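Local coordinates for glutamine synthetase (Streptomyces coelicolor, PDB 4BAX), which belongs to the glutamine synthetase family, pairing a beta-grasp domain with a catalytic domain in an assembly of ten subunits, at residues Asp153-Leu167 with Val199-Val213. Numbering follows the deposited sequence.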
loop_
_atom_site.group_PDB
_atom_site.type_symbol
_atom_site.label_atom_id
_atom_site.label_comp_id
_atom_site.label_asym_id
_atom_site.label_seq_id
_atom_site.Cartn_x
_atom_site.Cartn_y
_atom_site.Cartn_z
ATOM N N ASP A 153 26.451 1.082 -5.872
ATOM C CA ASP A 153 26.234 0.456 -7.168
ATOM C C ASP A 153 26.343 1.512 -8.299
ATOM O O ASP A 153 26.968 1.245 -9.331
ATOM C CB ASP A 153 24.895 -0.292 -7.202
ATOM C CG ASP A 153 23.737 0.550 -6.677
ATOM O OD1 ASP A 153 23.989 1.590 -6.016
ATOM O OD2 ASP A 153 22.571 0.158 -6.911
ATOM N N VAL A 154 25.790 2.713 -8.084
ATOM C CA VAL A 154 25.902 3.804 -9.060
ATOM C C VAL A 154 27.358 4.245 -9.211
ATOM O O VAL A 154 27.864 4.418 -10.324
ATOM C CB VAL A 154 25.061 5.057 -8.648
ATOM C CG1 VAL A 154 25.032 6.063 -9.817
ATOM C CG2 VAL A 154 23.624 4.714 -8.268
ATOM N N VAL A 155 28.028 4.404 -8.078
ATOM C CA VAL A 155 29.394 4.883 -8.062
ATOM C C VAL A 155 30.326 3.933 -8.818
ATOM O O VAL A 155 31.184 4.370 -9.606
ATOM C CB VAL A 155 29.871 5.045 -6.639
ATOM C CG1 VAL A 155 31.361 5.370 -6.623
ATOM C CG2 VAL A 155 29.033 6.120 -5.936
ATOM N N GLU A 156 30.139 2.634 -8.605
ATOM C CA GLU A 156 30.942 1.645 -9.289
ATOM C C GLU A 156 30.687 1.611 -10.774
ATOM O O GLU A 156 31.644 1.520 -11.555
ATOM C CB GLU A 156 30.739 0.258 -8.697
ATOM C CG GLU A 156 31.251 0.113 -7.280
ATOM C CD GLU A 156 32.780 -0.096 -7.188
ATOM O OE1 GLU A 156 33.430 -0.536 -8.175
ATOM O OE2 GLU A 156 33.333 0.160 -6.099
ATOM N N ALA A 157 29.424 1.743 -11.177
ATOM C CA ALA A 157 29.100 1.741 -12.603
ATOM C C ALA A 157 29.748 2.939 -13.311
ATOM O O ALA A 157 30.314 2.808 -14.414
ATOM C CB ALA A 157 27.605 1.745 -12.795
ATOM N N HIS A 158 29.708 4.088 -12.649
ATOM C CA HIS A 158 30.310 5.302 -13.170
ATOM C C HIS A 158 31.846 5.231 -13.270
ATOM O O HIS A 158 32.439 5.643 -14.286
ATOM C CB HIS A 158 29.884 6.472 -12.321
ATOM C CG HIS A 158 30.609 7.741 -12.628
ATOM N ND1 HIS A 158 31.563 8.274 -11.788
ATOM C CD2 HIS A 158 30.519 8.579 -13.686
ATOM C CE1 HIS A 158 32.020 9.395 -12.310
ATOM N NE2 HIS A 158 31.403 9.604 -13.460
ATOM N N LEU A 159 32.491 4.680 -12.244
ATOM C CA LEU A 159 33.947 4.573 -12.284
ATOM C C LEU A 159 34.400 3.653 -13.427
ATOM O O LEU A 159 35.321 3.999 -14.187
ATOM C CB LEU A 159 34.505 4.117 -10.936
ATOM C CG LEU A 159 35.969 3.696 -10.906
ATOM C CD1 LEU A 159 36.878 4.909 -11.053
ATOM C CD2 LEU A 159 36.264 2.959 -9.624
ATOM N N GLU A 160 33.744 2.498 -13.553
ATOM C CA GLU A 160 34.049 1.568 -14.636
ATOM C C GLU A 160 33.755 2.225 -15.991
ATOM O O GLU A 160 34.528 2.107 -16.935
ATOM C CB GLU A 160 33.267 0.262 -14.469
ATOM C CG GLU A 160 33.561 -0.818 -15.532
ATOM C CD GLU A 160 35.028 -1.325 -15.493
ATOM O OE1 GLU A 160 35.827 -0.860 -14.650
ATOM O OE2 GLU A 160 35.396 -2.195 -16.316
ATOM N N ASN A 161 32.677 3.003 -16.046
ATOM C CA ASN A 161 32.332 3.718 -17.263
ATOM C C ASN A 161 33.378 4.775 -17.641
ATOM O O ASN A 161 33.727 4.893 -18.821
ATOM C CB ASN A 161 30.951 4.356 -17.115
ATOM C CG ASN A 161 29.829 3.366 -17.392
ATOM O OD1 ASN A 161 30.058 2.326 -18.008
ATOM N ND2 ASN A 161 28.615 3.683 -16.946
ATOM N N CYS A 162 33.892 5.512 -16.658
ATOM C CA CYS A 162 34.919 6.537 -16.894
ATOM C C CYS A 162 36.229 5.899 -17.427
ATOM O O CYS A 162 36.888 6.426 -18.344
ATOM C CB CYS A 162 35.192 7.325 -15.607
ATOM S SG CYS A 162 33.862 8.542 -15.166
ATOM N N LEU A 163 36.611 4.764 -16.839
ATOM C CA LEU A 163 37.828 4.054 -17.257
ATOM C C LEU A 163 37.723 3.442 -18.660
ATOM O O LEU A 163 38.662 3.536 -19.462
ATOM C CB LEU A 163 38.218 2.992 -16.220
ATOM C CG LEU A 163 38.576 3.594 -14.849
ATOM C CD1 LEU A 163 38.779 2.558 -13.750
ATOM C CD2 LEU A 163 39.826 4.449 -14.969
ATOM N N LYS A 164 36.558 2.872 -18.973
ATOM C CA LYS A 164 36.305 2.331 -20.304
ATOM C C LYS A 164 36.353 3.457 -21.327
ATOM O O LYS A 164 36.800 3.256 -22.455
ATOM C CB LYS A 164 34.947 1.634 -20.336
ATOM C CG LYS A 164 35.037 0.128 -20.399
ATOM C CD LYS A 164 34.101 -0.498 -19.378
ATOM C CE LYS A 164 32.638 -0.304 -19.743
ATOM N NZ LYS A 164 31.946 -1.629 -19.768
ATOM N N ALA A 165 35.905 4.642 -20.917
ATOM C CA ALA A 165 36.009 5.853 -21.733
ATOM C C ALA A 165 37.453 6.392 -21.831
ATOM O O ALA A 165 37.745 7.242 -22.678
ATOM C CB ALA A 165 35.084 6.925 -21.194
ATOM N N GLY A 166 38.341 5.905 -20.959
ATOM C CA GLY A 166 39.728 6.334 -20.975
ATOM C C GLY A 166 40.099 7.568 -20.175
ATOM O O GLY A 166 41.217 8.089 -20.284
ATOM N N LEU A 167 39.197 8.016 -19.318
ATOM C CA LEU A 167 39.449 9.219 -18.535
ATOM C C LEU A 167 40.474 9.019 -17.421
ATOM O O LEU A 167 40.627 7.907 -16.896
ATOM C CB LEU A 167 38.156 9.748 -17.964
ATOM C CG LEU A 167 37.018 9.878 -18.962
ATOM C CD1 LEU A 167 35.806 10.513 -18.222
ATOM C CD2 LEU A 167 37.490 10.710 -20.152
ATOM N N VAL A 199 32.910 15.409 -19.293
ATOM C CA VAL A 199 32.467 14.138 -19.802
ATOM C C VAL A 199 32.175 13.192 -18.633
ATOM O O VAL A 199 31.172 12.465 -18.612
ATOM C CB VAL A 199 33.488 13.547 -20.776
ATOM C CG1 VAL A 199 33.098 12.127 -21.126
ATOM C CG2 VAL A 199 33.584 14.413 -22.036
ATOM N N ALA A 200 33.049 13.240 -17.634
ATOM C CA ALA A 200 32.855 12.429 -16.453
ATOM C C ALA A 200 31.563 12.833 -15.692
ATOM O O ALA A 200 30.846 11.962 -15.171
ATOM C CB ALA A 200 34.099 12.485 -15.539
ATOM N N ARG A 201 31.261 14.136 -15.655
ATOM C CA ARG A 201 30.001 14.614 -15.078
ATOM C C ARG A 201 28.841 14.076 -15.897
ATOM O O ARG A 201 27.841 13.574 -15.364
ATOM C CB ARG A 201 29.930 16.144 -15.051
ATOM C CG ARG A 201 30.642 16.799 -13.866
ATOM C CD ARG A 201 31.132 18.215 -14.242
ATOM N NE ARG A 201 31.697 18.943 -13.104
ATOM C CZ ARG A 201 31.576 20.257 -12.884
ATOM N NH1 ARG A 201 30.907 21.039 -13.734
ATOM N NH2 ARG A 201 32.142 20.797 -11.802
ATOM N N TRP A 202 28.978 14.182 -17.209
ATOM C CA TRP A 202 27.910 13.739 -18.073
ATOM C C TRP A 202 27.689 12.241 -17.838
ATOM O O TRP A 202 26.543 11.777 -17.792
ATOM C CB TRP A 202 28.212 14.053 -19.552
ATOM C CG TRP A 202 27.078 13.664 -20.459
ATOM C CD1 TRP A 202 26.020 14.459 -20.827
ATOM C CD2 TRP A 202 26.863 12.388 -21.103
ATOM N NE1 TRP A 202 25.162 13.753 -21.652
ATOM C CE2 TRP A 202 25.662 12.488 -21.842
ATOM C CE3 TRP A 202 27.562 11.176 -21.117
ATOM C CZ2 TRP A 202 25.158 11.428 -22.598
ATOM C CZ3 TRP A 202 27.055 10.132 -21.864
ATOM C CH2 TRP A 202 25.866 10.265 -22.596
ATOM N N LEU A 203 28.778 11.497 -17.655
ATOM C CA LEU A 203 28.691 10.065 -17.400
ATOM C C LEU A 203 28.025 9.746 -16.049
ATOM O O LEU A 203 27.338 8.714 -15.919
ATOM C CB LEU A 203 30.074 9.435 -17.481
ATOM C CG LEU A 203 30.621 9.176 -18.887
ATOM C CD1 LEU A 203 32.093 8.768 -18.799
ATOM C CD2 LEU A 203 29.822 8.100 -19.607
ATOM N N LEU A 204 28.233 10.597 -15.042
ATOM C CA LEU A 204 27.610 10.362 -13.736
ATOM C C LEU A 204 26.084 10.490 -13.782
ATOM O O LEU A 204 25.359 9.559 -13.399
ATOM C CB LEU A 204 28.202 11.298 -12.681
ATOM C CG LEU A 204 27.554 11.153 -11.287
ATOM C CD1 LEU A 204 27.854 9.811 -10.568
ATOM C CD2 LEU A 204 27.935 12.347 -10.407
ATOM N N TYR A 205 25.612 11.601 -14.347
ATOM C CA TYR A 205 24.186 11.860 -14.465
ATOM C C TYR A 205 23.553 10.772 -15.278
ATOM O O TYR A 205 22.508 10.232 -14.938
ATOM C CB TYR A 205 23.953 13.162 -15.209
ATOM C CG TYR A 205 24.421 14.416 -14.536
ATOM C CD1 TYR A 205 24.091 14.710 -13.216
ATOM C CD2 TYR A 205 25.169 15.345 -15.252
ATOM C CE1 TYR A 205 24.526 15.904 -12.631
ATOM C CE2 TYR A 205 25.599 16.516 -14.680
ATOM C CZ TYR A 205 25.279 16.800 -13.382
ATOM O OH TYR A 205 25.733 17.987 -12.848
ATOM N N ARG A 206 24.214 10.478 -16.381
ATOM C CA ARG A 206 23.716 9.503 -17.321
ATOM C C ARG A 206 23.713 8.066 -16.766
ATOM O O ARG A 206 22.708 7.363 -16.883
ATOM C CB ARG A 206 24.473 9.627 -18.638
ATOM C CG ARG A 206 24.228 8.547 -19.649
ATOM C CD ARG A 206 22.898 8.662 -20.319
ATOM N NE ARG A 206 22.702 7.589 -21.284
ATOM C CZ ARG A 206 22.304 6.363 -20.958
ATOM N NH1 ARG A 206 22.073 6.049 -19.681
ATOM N NH2 ARG A 206 22.146 5.442 -21.908
ATOM N N THR A 207 24.788 7.682 -16.075
ATOM C CA THR A 207 24.865 6.371 -15.433
ATOM C C THR A 207 23.775 6.236 -14.359
ATOM O O THR A 207 23.112 5.190 -14.264
ATOM C CB THR A 207 26.259 6.129 -14.799
ATOM O OG1 THR A 207 27.243 6.192 -15.826
ATOM C CG2 THR A 207 26.347 4.762 -14.151
ATOM N N ALA A 208 23.557 7.315 -13.601
ATOM C CA ALA A 208 22.595 7.320 -12.496
ATOM C C ALA A 208 21.141 7.182 -12.981
ATOM O O ALA A 208 20.266 6.710 -12.243
ATOM C CB ALA A 208 22.778 8.560 -11.622
ATOM N N GLU A 209 20.893 7.553 -14.237
ATOM C CA GLU A 209 19.566 7.394 -14.820
ATOM C C GLU A 209 19.105 5.943 -14.774
ATOM O O GLU A 209 17.936 5.677 -14.506
ATOM C CB GLU A 209 19.551 7.856 -16.271
ATOM C CG GLU A 209 19.621 9.361 -16.438
ATOM C CD GLU A 209 19.749 9.776 -17.894
ATOM O OE1 GLU A 209 19.459 8.952 -18.783
ATOM O OE2 GLU A 209 20.150 10.929 -18.155
ATOM N N ASP A 210 20.027 5.014 -15.003
ATOM C CA ASP A 210 19.704 3.586 -15.007
ATOM C C ASP A 210 19.320 3.045 -13.638
ATOM O O ASP A 210 18.510 2.109 -13.530
ATOM C CB ASP A 210 20.860 2.781 -15.622
ATOM C CG ASP A 210 21.056 3.069 -17.098
ATOM O OD1 ASP A 210 20.057 3.394 -17.781
ATOM O OD2 ASP A 210 22.206 3.001 -17.580
ATOM N N PHE A 211 19.852 3.684 -12.597
ATOM C CA PHE A 211 19.558 3.304 -11.228
ATOM C C PHE A 211 18.412 4.114 -10.638
ATOM O O PHE A 211 18.100 3.975 -9.458
ATOM C CB PHE A 211 20.804 3.476 -10.371
ATOM C CG PHE A 211 21.941 2.585 -10.780
ATOM C CD1 PHE A 211 22.840 2.997 -11.768
ATOM C CD2 PHE A 211 22.140 1.348 -10.173
ATOM C CE1 PHE A 211 23.911 2.183 -12.149
ATOM C CE2 PHE A 211 23.199 0.531 -10.558
ATOM C CZ PHE A 211 24.087 0.950 -11.553
ATOM N N GLU A 212 17.814 4.983 -11.446
ATOM C CA GLU A 212 16.695 5.828 -10.999
ATOM C C GLU A 212 17.054 6.741 -9.847
ATOM O O GLU A 212 16.207 6.984 -8.989
ATOM C CB GLU A 212 15.466 5.005 -10.635
ATOM C CG GLU A 212 14.733 4.411 -11.789
ATOM C CD GLU A 212 13.658 3.453 -11.317
ATOM O OE1 GLU A 212 13.802 2.841 -10.218
ATOM O OE2 GLU A 212 12.653 3.326 -12.048
ATOM N N VAL A 213 18.283 7.259 -9.825
ATOM C CA VAL A 213 18.662 8.238 -8.805
ATOM C C VAL A 213 19.237 9.454 -9.483
ATOM O O VAL A 213 19.494 9.440 -10.687
ATOM C CB VAL A 213 19.673 7.685 -7.747
ATOM C CG1 VAL A 213 19.186 6.360 -7.145
ATOM C CG2 VAL A 213 21.074 7.543 -8.350
#
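His158 and Thr207 interlock as knobs into holes where helix 153-164 packs against helix 199-210 in the catalytic domain, their axes 9.2 Å apart and running roughly antiparallel at 133°. The imidazole enters the pocket formed by Ala200, Leu203, Leu204 and Thr207. With CG anti to the backbone N (chi1 171°), it reaches across to the other helix, and NE2 donates to Ala200 O at 3.0 Å. That carbonyl already accepts the helical bond from Leu204 N; the two donors arrive from opposite faces of its plane, so the histidine adds a second bond without displacing the first. Leu204 CB makes a CH-pi contact over one ring face, 4.0 Å from the His158 centroid, while Cys162 SG lies over the other toward the rim.

Thr207 in turn sits as a knob among Val154, Ala157, His158 and Asn161, its CG2 pressing on Ala157 CB at 3.5 Å. Its OG1 receives Asn161 ND2 at 3.1 Å, close to the Asn161 amide plane. OG1 thus accepts the bond that ties the two helices, while its own proton goes to Leu203 O, one turn back in the same helix.

At the end near Asp153, the Phe211 ring lies over the backbone of Val154, whose CA stands 4.1 Å from the ring centroid. Val154 CG2 touches both Phe211 and Val213. Toward the other end, Leu167, just past the Schellman turn at Gly166, sets CD1 3.7 Å from Ala200 CB.

On the sheet side, Val154 and Leu204 touch strand 110-121, and Cys162 meets Ile169 of strand 169-174; Trp202 and Tyr205, whose CB atoms point away from helix 153-164, touch strand 20-28 and Val144 of a second subunit, whereas Glu156 and Glu160 form salt bridges to a third.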